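Side-chain contacts in argonaute protein (Marinitoga piezophila, PDB 5I4A), which cleaves single-stranded DNA at sites picked out by a short guide RNA carrying a 5'-hydroxyl, and may help defend against mobile genetic elements: residues Lys223-His226 / Glu227-Asn231; Glu438-Lys442 / Asn443-Gly447. All blocks are in the same frame, centred on the assembly; numbering follows the deposited sequence.

Interaction 1. Residues Lys223-His226 / Glu227-Asn231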
loop_
_atom_site.group_PDB
_atom_site.type_symbol
_atom_site.label_atom_id
_atom_site.label_comp_id
_atom_site.label_asym_id
_atom_site.label_seq_id
_atom_site.Cartn_x
_atom_site.Cartn_y
_atom_site.Cartn_z
ATOM N N LYS A 223 -6.052 9.858 21.827
ATOM C CA LYS A 223 -4.924 9.998 22.745
ATOM C C LYS A 223 -4.608 8.673 23.425
ATOM O O LYS A 223 -3.450 8.238 23.458
ATOM C CB LYS A 223 -5.213 11.084 23.782
ATOM C CG LYS A 223 -4.364 10.977 25.042
ATOM C CD LYS A 223 -4.461 12.235 25.888
ATOM C CE LYS A 223 -3.805 12.049 27.247
ATOM N NZ LYS A 223 -4.723 11.406 28.225
ATOM N N GLU A 224 -5.629 8.009 23.970
ATOM C CA GLU A 224 -5.401 6.708 24.586
ATOM C C GLU A 224 -5.030 5.660 23.545
ATOM O O GLU A 224 -4.250 4.747 23.838
ATOM C CB GLU A 224 -6.633 6.272 25.378
ATOM C CG GLU A 224 -6.354 5.187 26.405
ATOM C CD GLU A 224 -7.570 4.843 27.240
ATOM O OE1 GLU A 224 -8.626 5.481 27.049
ATOM O OE2 GLU A 224 -7.473 3.927 28.084
ATOM N N VAL A 225 -5.567 5.778 22.326
ATOM C CA VAL A 225 -5.190 4.862 21.253
ATOM C C VAL A 225 -3.709 5.011 20.925
ATOM O O VAL A 225 -3.004 4.018 20.697
ATOM C CB VAL A 225 -6.074 5.100 20.013
ATOM C CG1 VAL A 225 -5.573 4.287 18.827
ATOM C CG2 VAL A 225 -7.517 4.747 20.323
ATOM N N HIS A 226 -3.210 6.250 20.907
ATOM C CA HIS A 226 -1.793 6.473 20.639
ATOM C C HIS A 226 -0.924 5.978 21.790
ATOM O O HIS A 226 0.114 5.347 21.562
ATOM C CB HIS A 226 -1.536 7.955 20.367
ATOM C CG HIS A 226 -2.071 8.430 19.053
ATOM N ND1 HIS A 226 -2.098 7.634 17.928
ATOM C CD2 HIS A 226 -2.601 9.621 18.683
ATOM C CE1 HIS A 226 -2.620 8.312 16.922
ATOM N NE2 HIS A 226 -2.934 9.521 17.354
ATOM N N GLU A 227 -1.327 6.259 23.033
ATOM C CA GLU A 227 -0.560 5.803 24.190
ATOM C C GLU A 227 -0.405 4.288 24.182
ATOM O O GLU A 227 0.701 3.761 24.360
ATOM C CB GLU A 227 -1.235 6.262 25.482
ATOM C CG GLU A 227 -0.935 7.700 25.864
ATOM C CD GLU A 227 -1.983 8.288 26.785
ATOM O OE1 GLU A 227 -2.935 7.563 27.151
ATOM O OE2 GLU A 227 -1.861 9.480 27.138
ATOM N N ILE A 228 -1.511 3.571 23.972
ATOM C CA ILE A 228 -1.478 2.111 23.955
ATOM C C ILE A 228 -0.497 1.606 22.906
ATOM O O ILE A 228 0.275 0.672 23.151
ATOM C CB ILE A 228 -2.895 1.557 23.719
ATOM C CG1 ILE A 228 -3.765 1.813 24.946
ATOM C CG2 ILE A 228 -2.853 0.078 23.381
ATOM C CD1 ILE A 228 -5.230 1.722 24.664
ATOM N N TYR A 229 -0.496 2.226 21.727
ATOM C CA TYR A 229 0.396 1.778 20.666
ATOM C C TYR A 229 1.862 2.067 20.970
ATOM O O TYR A 229 2.737 1.382 20.427
ATOM C CB TYR A 229 0.008 2.430 19.338
ATOM C CG TYR A 229 -0.810 1.540 18.430
ATOM C CD1 TYR A 229 -0.239 0.430 17.819
ATOM C CD2 TYR A 229 -2.149 1.813 18.173
ATOM C CE1 TYR A 229 -0.978 -0.387 16.983
ATOM C CE2 TYR A 229 -2.897 1.000 17.335
ATOM C CZ TYR A 229 -2.305 -0.099 16.743
ATOM O OH TYR A 229 -3.039 -0.913 15.911
ATOM N N LYS A 230 2.152 3.043 21.836
ATOM C CA LYS A 230 3.527 3.511 21.996
ATOM C C LYS A 230 4.350 2.584 22.892
ATOM O O LYS A 230 5.403 2.082 22.480
ATOM C CB LYS A 230 3.538 4.945 22.538
ATOM C CG LYS A 230 4.927 5.565 22.548
ATOM C CD LYS A 230 4.966 6.839 23.373
ATOM C CE LYS A 230 6.315 7.538 23.255
ATOM N NZ LYS A 230 7.459 6.653 23.615
ATOM N N ASN A 231 3.891 2.346 24.124
ATOM C CA ASN A 231 4.658 1.537 25.064
ATOM C C ASN A 231 3.800 0.415 25.640
ATOM O O ASN A 231 3.985 0.014 26.795
ATOM C CB ASN A 231 5.240 2.397 26.186
ATOM C CG ASN A 231 6.012 3.595 25.651
ATOM O OD1 ASN A 231 5.534 4.735 25.691
ATOM N ND2 ASN A 231 7.211 3.343 25.144
#
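Lys223 and Glu227 meet one turn apart on an alpha helix of linker L2, helix 222-231, and their side chains slant across each other. The lysine chain runs straight as far as CE and bends only at its last torsion, with chi4 at -84°. The extended part lies against the carboxylate: Lys223 CE is 3.2 Å from Glu227 OE2, nearer than the ammonium, and the salt bridge from Lys223 NZ to that same oxygen is a long one at 3.6 Å. Glu227 comes back along the helix because its CG sits beside its own backbone N (chi1 -81°), which also lays CG over the carbonyl oxygen of Lys223. The other carboxylate oxygen, OE1, rests over CA of Glu224.

Glu224 and Ile228 make the next i to i+4 pair and again slant past each other, CG of Glu224 lying 4.0 Å from CD1 of Ile228. The polar end of Glu224 is taken up by the loop between strands 111-120 and 127-140, OE1 accepting from the backbone N of Ser123 and OE2 from that of Asp122. Leu121 touches both Glu224 and Ile228, while Phe152 of strand 143-156 packs on Ile228.

Val225 and Tyr229 form the third pair, a looser apolar touch of CG1 on CD2, and both lean on Phe154 of the same strand. Helix 222-231 is thus seated on the antiparallel sheet by one face, with the Lys223-Glu227 pair on an exposed part of its surface. Beneath the side chains run the backbone bonds from N of Glu227, Ile228 and Tyr229 to O of Lys223, Glu224 and Val225. Val225 O, the last of these acceptors, also lies at the edge of the Tyr229 ring, near its plane, 3.5 Å from CD2.

Interaction 2. Residues Glu438-Lys442 / Asn443-Gly447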
loop_
_atom_site.group_PDB
_atom_site.type_symbol
_atom_site.label_atom_id
_atom_site.label_comp_id
_atom_site.label_asym_id
_atom_site.label_seq_id
_atom_site.Cartn_x
_atom_site.Cartn_y
_atom_site.Cartn_z
ATOM N N GLU A 438 23.747 7.878 -10.284
ATOM C CA GLU A 438 24.262 8.648 -11.415
ATOM C C GLU A 438 24.819 7.751 -12.516
ATOM O O GLU A 438 24.843 8.151 -13.684
ATOM C CB GLU A 438 25.325 9.634 -10.923
ATOM C CG GLU A 438 25.823 10.604 -11.985
ATOM C CD GLU A 438 26.452 11.855 -11.395
ATOM O OE1 GLU A 438 26.455 11.986 -10.154
ATOM O OE2 GLU A 438 26.938 12.708 -12.171
ATOM N N ASP A 439 25.247 6.536 -12.194
ATOM C CA ASP A 439 25.805 5.664 -13.218
ATOM C C ASP A 439 24.878 4.507 -13.566
ATOM O O ASP A 439 25.353 3.463 -14.022
ATOM C CB ASP A 439 27.173 5.129 -12.758
ATOM C CG ASP A 439 27.101 4.296 -11.462
ATOM O OD1 ASP A 439 26.127 4.411 -10.701
ATOM O OD2 ASP A 439 28.029 3.508 -11.194
ATOM N N LYS A 440 23.569 4.672 -13.366
ATOM C CA LYS A 440 22.598 3.608 -13.608
ATOM C C LYS A 440 21.676 3.901 -14.790
ATOM O O LYS A 440 20.566 3.366 -14.848
ATOM C CB LYS A 440 21.760 3.342 -12.353
ATOM C CG LYS A 440 22.570 3.045 -11.102
ATOM C CD LYS A 440 23.513 1.878 -11.324
ATOM C CE LYS A 440 24.104 1.388 -10.013
ATOM N NZ LYS A 440 24.767 2.476 -9.243
ATOM N N GLU A 441 22.115 4.733 -15.740
ATOM C CA GLU A 441 21.253 5.099 -16.864
ATOM C C GLU A 441 20.940 3.903 -17.756
ATOM O O GLU A 441 19.921 3.899 -18.457
ATOM C CB GLU A 441 21.907 6.213 -17.688
ATOM C CG GLU A 441 21.095 6.718 -18.873
ATOM C CD GLU A 441 21.745 7.906 -19.561
ATOM O OE1 GLU A 441 22.302 7.733 -20.666
ATOM O OE2 GLU A 441 21.707 9.014 -18.987
ATOM N N LYS A 442 21.794 2.880 -17.744
ATOM C CA LYS A 442 21.630 1.743 -18.643
ATOM C C LYS A 442 20.462 0.840 -18.268
ATOM O O LYS A 442 20.177 -0.110 -19.006
ATOM C CB LYS A 442 22.918 0.924 -18.676
ATOM C CG LYS A 442 23.351 0.393 -17.319
ATOM C CD LYS A 442 24.723 -0.260 -17.411
ATOM C CE LYS A 442 25.320 -0.512 -16.036
ATOM N NZ LYS A 442 26.713 -1.029 -16.132
ATOM N N ASN A 443 19.777 1.110 -17.161
ATOM C CA ASN A 443 18.739 0.231 -16.651
ATOM C C ASN A 443 17.358 0.843 -16.862
ATOM O O ASN A 443 17.182 2.064 -16.810
ATOM C CB ASN A 443 18.961 -0.058 -15.166
ATOM C CG ASN A 443 20.354 -0.585 -14.882
ATOM O OD1 ASN A 443 20.864 -1.444 -15.601
ATOM N ND2 ASN A 443 20.980 -0.066 -13.833
ATOM N N LEU A 444 16.379 -0.027 -17.101
ATOM C CA LEU A 444 14.988 0.366 -17.293
ATOM C C LEU A 444 14.184 -0.163 -16.112
ATOM O O LEU A 444 14.007 -1.379 -15.968
ATOM C CB LEU A 444 14.448 -0.166 -18.619
ATOM C CG LEU A 444 12.953 0.031 -18.888
ATOM C CD1 LEU A 444 12.592 1.502 -18.822
ATOM C CD2 LEU A 444 12.566 -0.561 -20.235
ATOM N N TYR A 445 13.705 0.748 -15.271
ATOM C CA TYR A 445 12.979 0.395 -14.060
ATOM C C TYR A 445 11.482 0.457 -14.341
ATOM O O TYR A 445 10.952 1.520 -14.677
ATOM C CB TYR A 445 13.368 1.327 -12.913
ATOM C CG TYR A 445 14.859 1.335 -12.651
ATOM C CD1 TYR A 445 15.475 0.271 -12.008
ATOM C CD2 TYR A 445 15.653 2.399 -13.061
ATOM C CE1 TYR A 445 16.837 0.266 -11.773
ATOM C CE2 TYR A 445 17.020 2.403 -12.830
ATOM C CZ TYR A 445 17.604 1.335 -12.185
ATOM O OH TYR A 445 18.960 1.328 -11.952
ATOM N N ILE A 446 10.809 -0.683 -14.197
ATOM C CA ILE A 446 9.404 -0.839 -14.550
ATOM C C ILE A 446 8.654 -1.352 -13.330
ATOM O O ILE A 446 9.118 -2.279 -12.654
ATOM C CB ILE A 446 9.236 -1.799 -15.743
ATOM C CG1 ILE A 446 9.871 -1.204 -17.003
ATOM C CG2 ILE A 446 7.769 -2.119 -15.983
ATOM C CD1 ILE A 446 9.944 -2.174 -18.163
ATOM N N GLY A 447 7.506 -0.747 -13.045
ATOM C CA GLY A 447 6.625 -1.196 -11.975
ATOM C C GLY A 447 5.344 -1.762 -12.561
ATOM O O GLY A 447 4.837 -1.253 -13.562
HETATM O O HOH W 1 17.772 4.650 -16.833
#
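Asn443, Lys440 and Lys442 come together at a type I beta turn, Lys440 to Asn443, that leads into a strand of the RNase H-like PIWI domain. The turn is closed by a weak bond from Asn443 N to Lys440 O, 3.3 Å long. Asn443 lies alongside both lysines. Its ND2 is 3.8 Å from Lys440 CB, and its OD1 is 3.5 Å from Lys442 CG, which chi1 of 59° wedges between that lysine's own backbone N and carbonyl carbon.

The amide is held from several directions. Asn443 ND2 donates to Tyr445 OH at 3.1 Å, with the hydroxyl 17° out of the amide plane, and also bonds Tyr593 OH; OD1 accepts from Asn513. A leucine in place of Asn443 would probably leave the Asn513 amide and the two tyrosine hydroxyls each short of a partner. Lys440 reaches back, its NZ bonded to Lys436 O and bridged to Asp439 OD1 at 2.8 Å, while its CB rests 3.5 Å from Tyr445 OH, which also bonds Gln601. One water spans the turn, donating to Glu441 O and Asn443 O.

Strand 443-452 runs on between strands 513-519 and 458-466. Tyr445 meets Leu605 of helix 595-605, and Leu444 touches Tyr503 of helix 485-507.

How the interactions relate
The two contacts belong to different lobes: interaction 1 is in linker L2 of the PAZ lobe, interaction 2 in the PIWI domain. Their centres are 42 Å apart, on opposite sides of the chain's centre, and their nearest atoms are about 30 Å from each other, so neither touches the other. Both are local, one within a helix and the other at the start of a strand. The nearest atoms of interaction 1 come within about 9 Å of the bound nucleic acid, those of interaction 2 within about 17 Å. Neither adjoins the catalytic site, although strand 443-452, which interaction 2 opens, goes on to carry the inferred active-site residue Asp449.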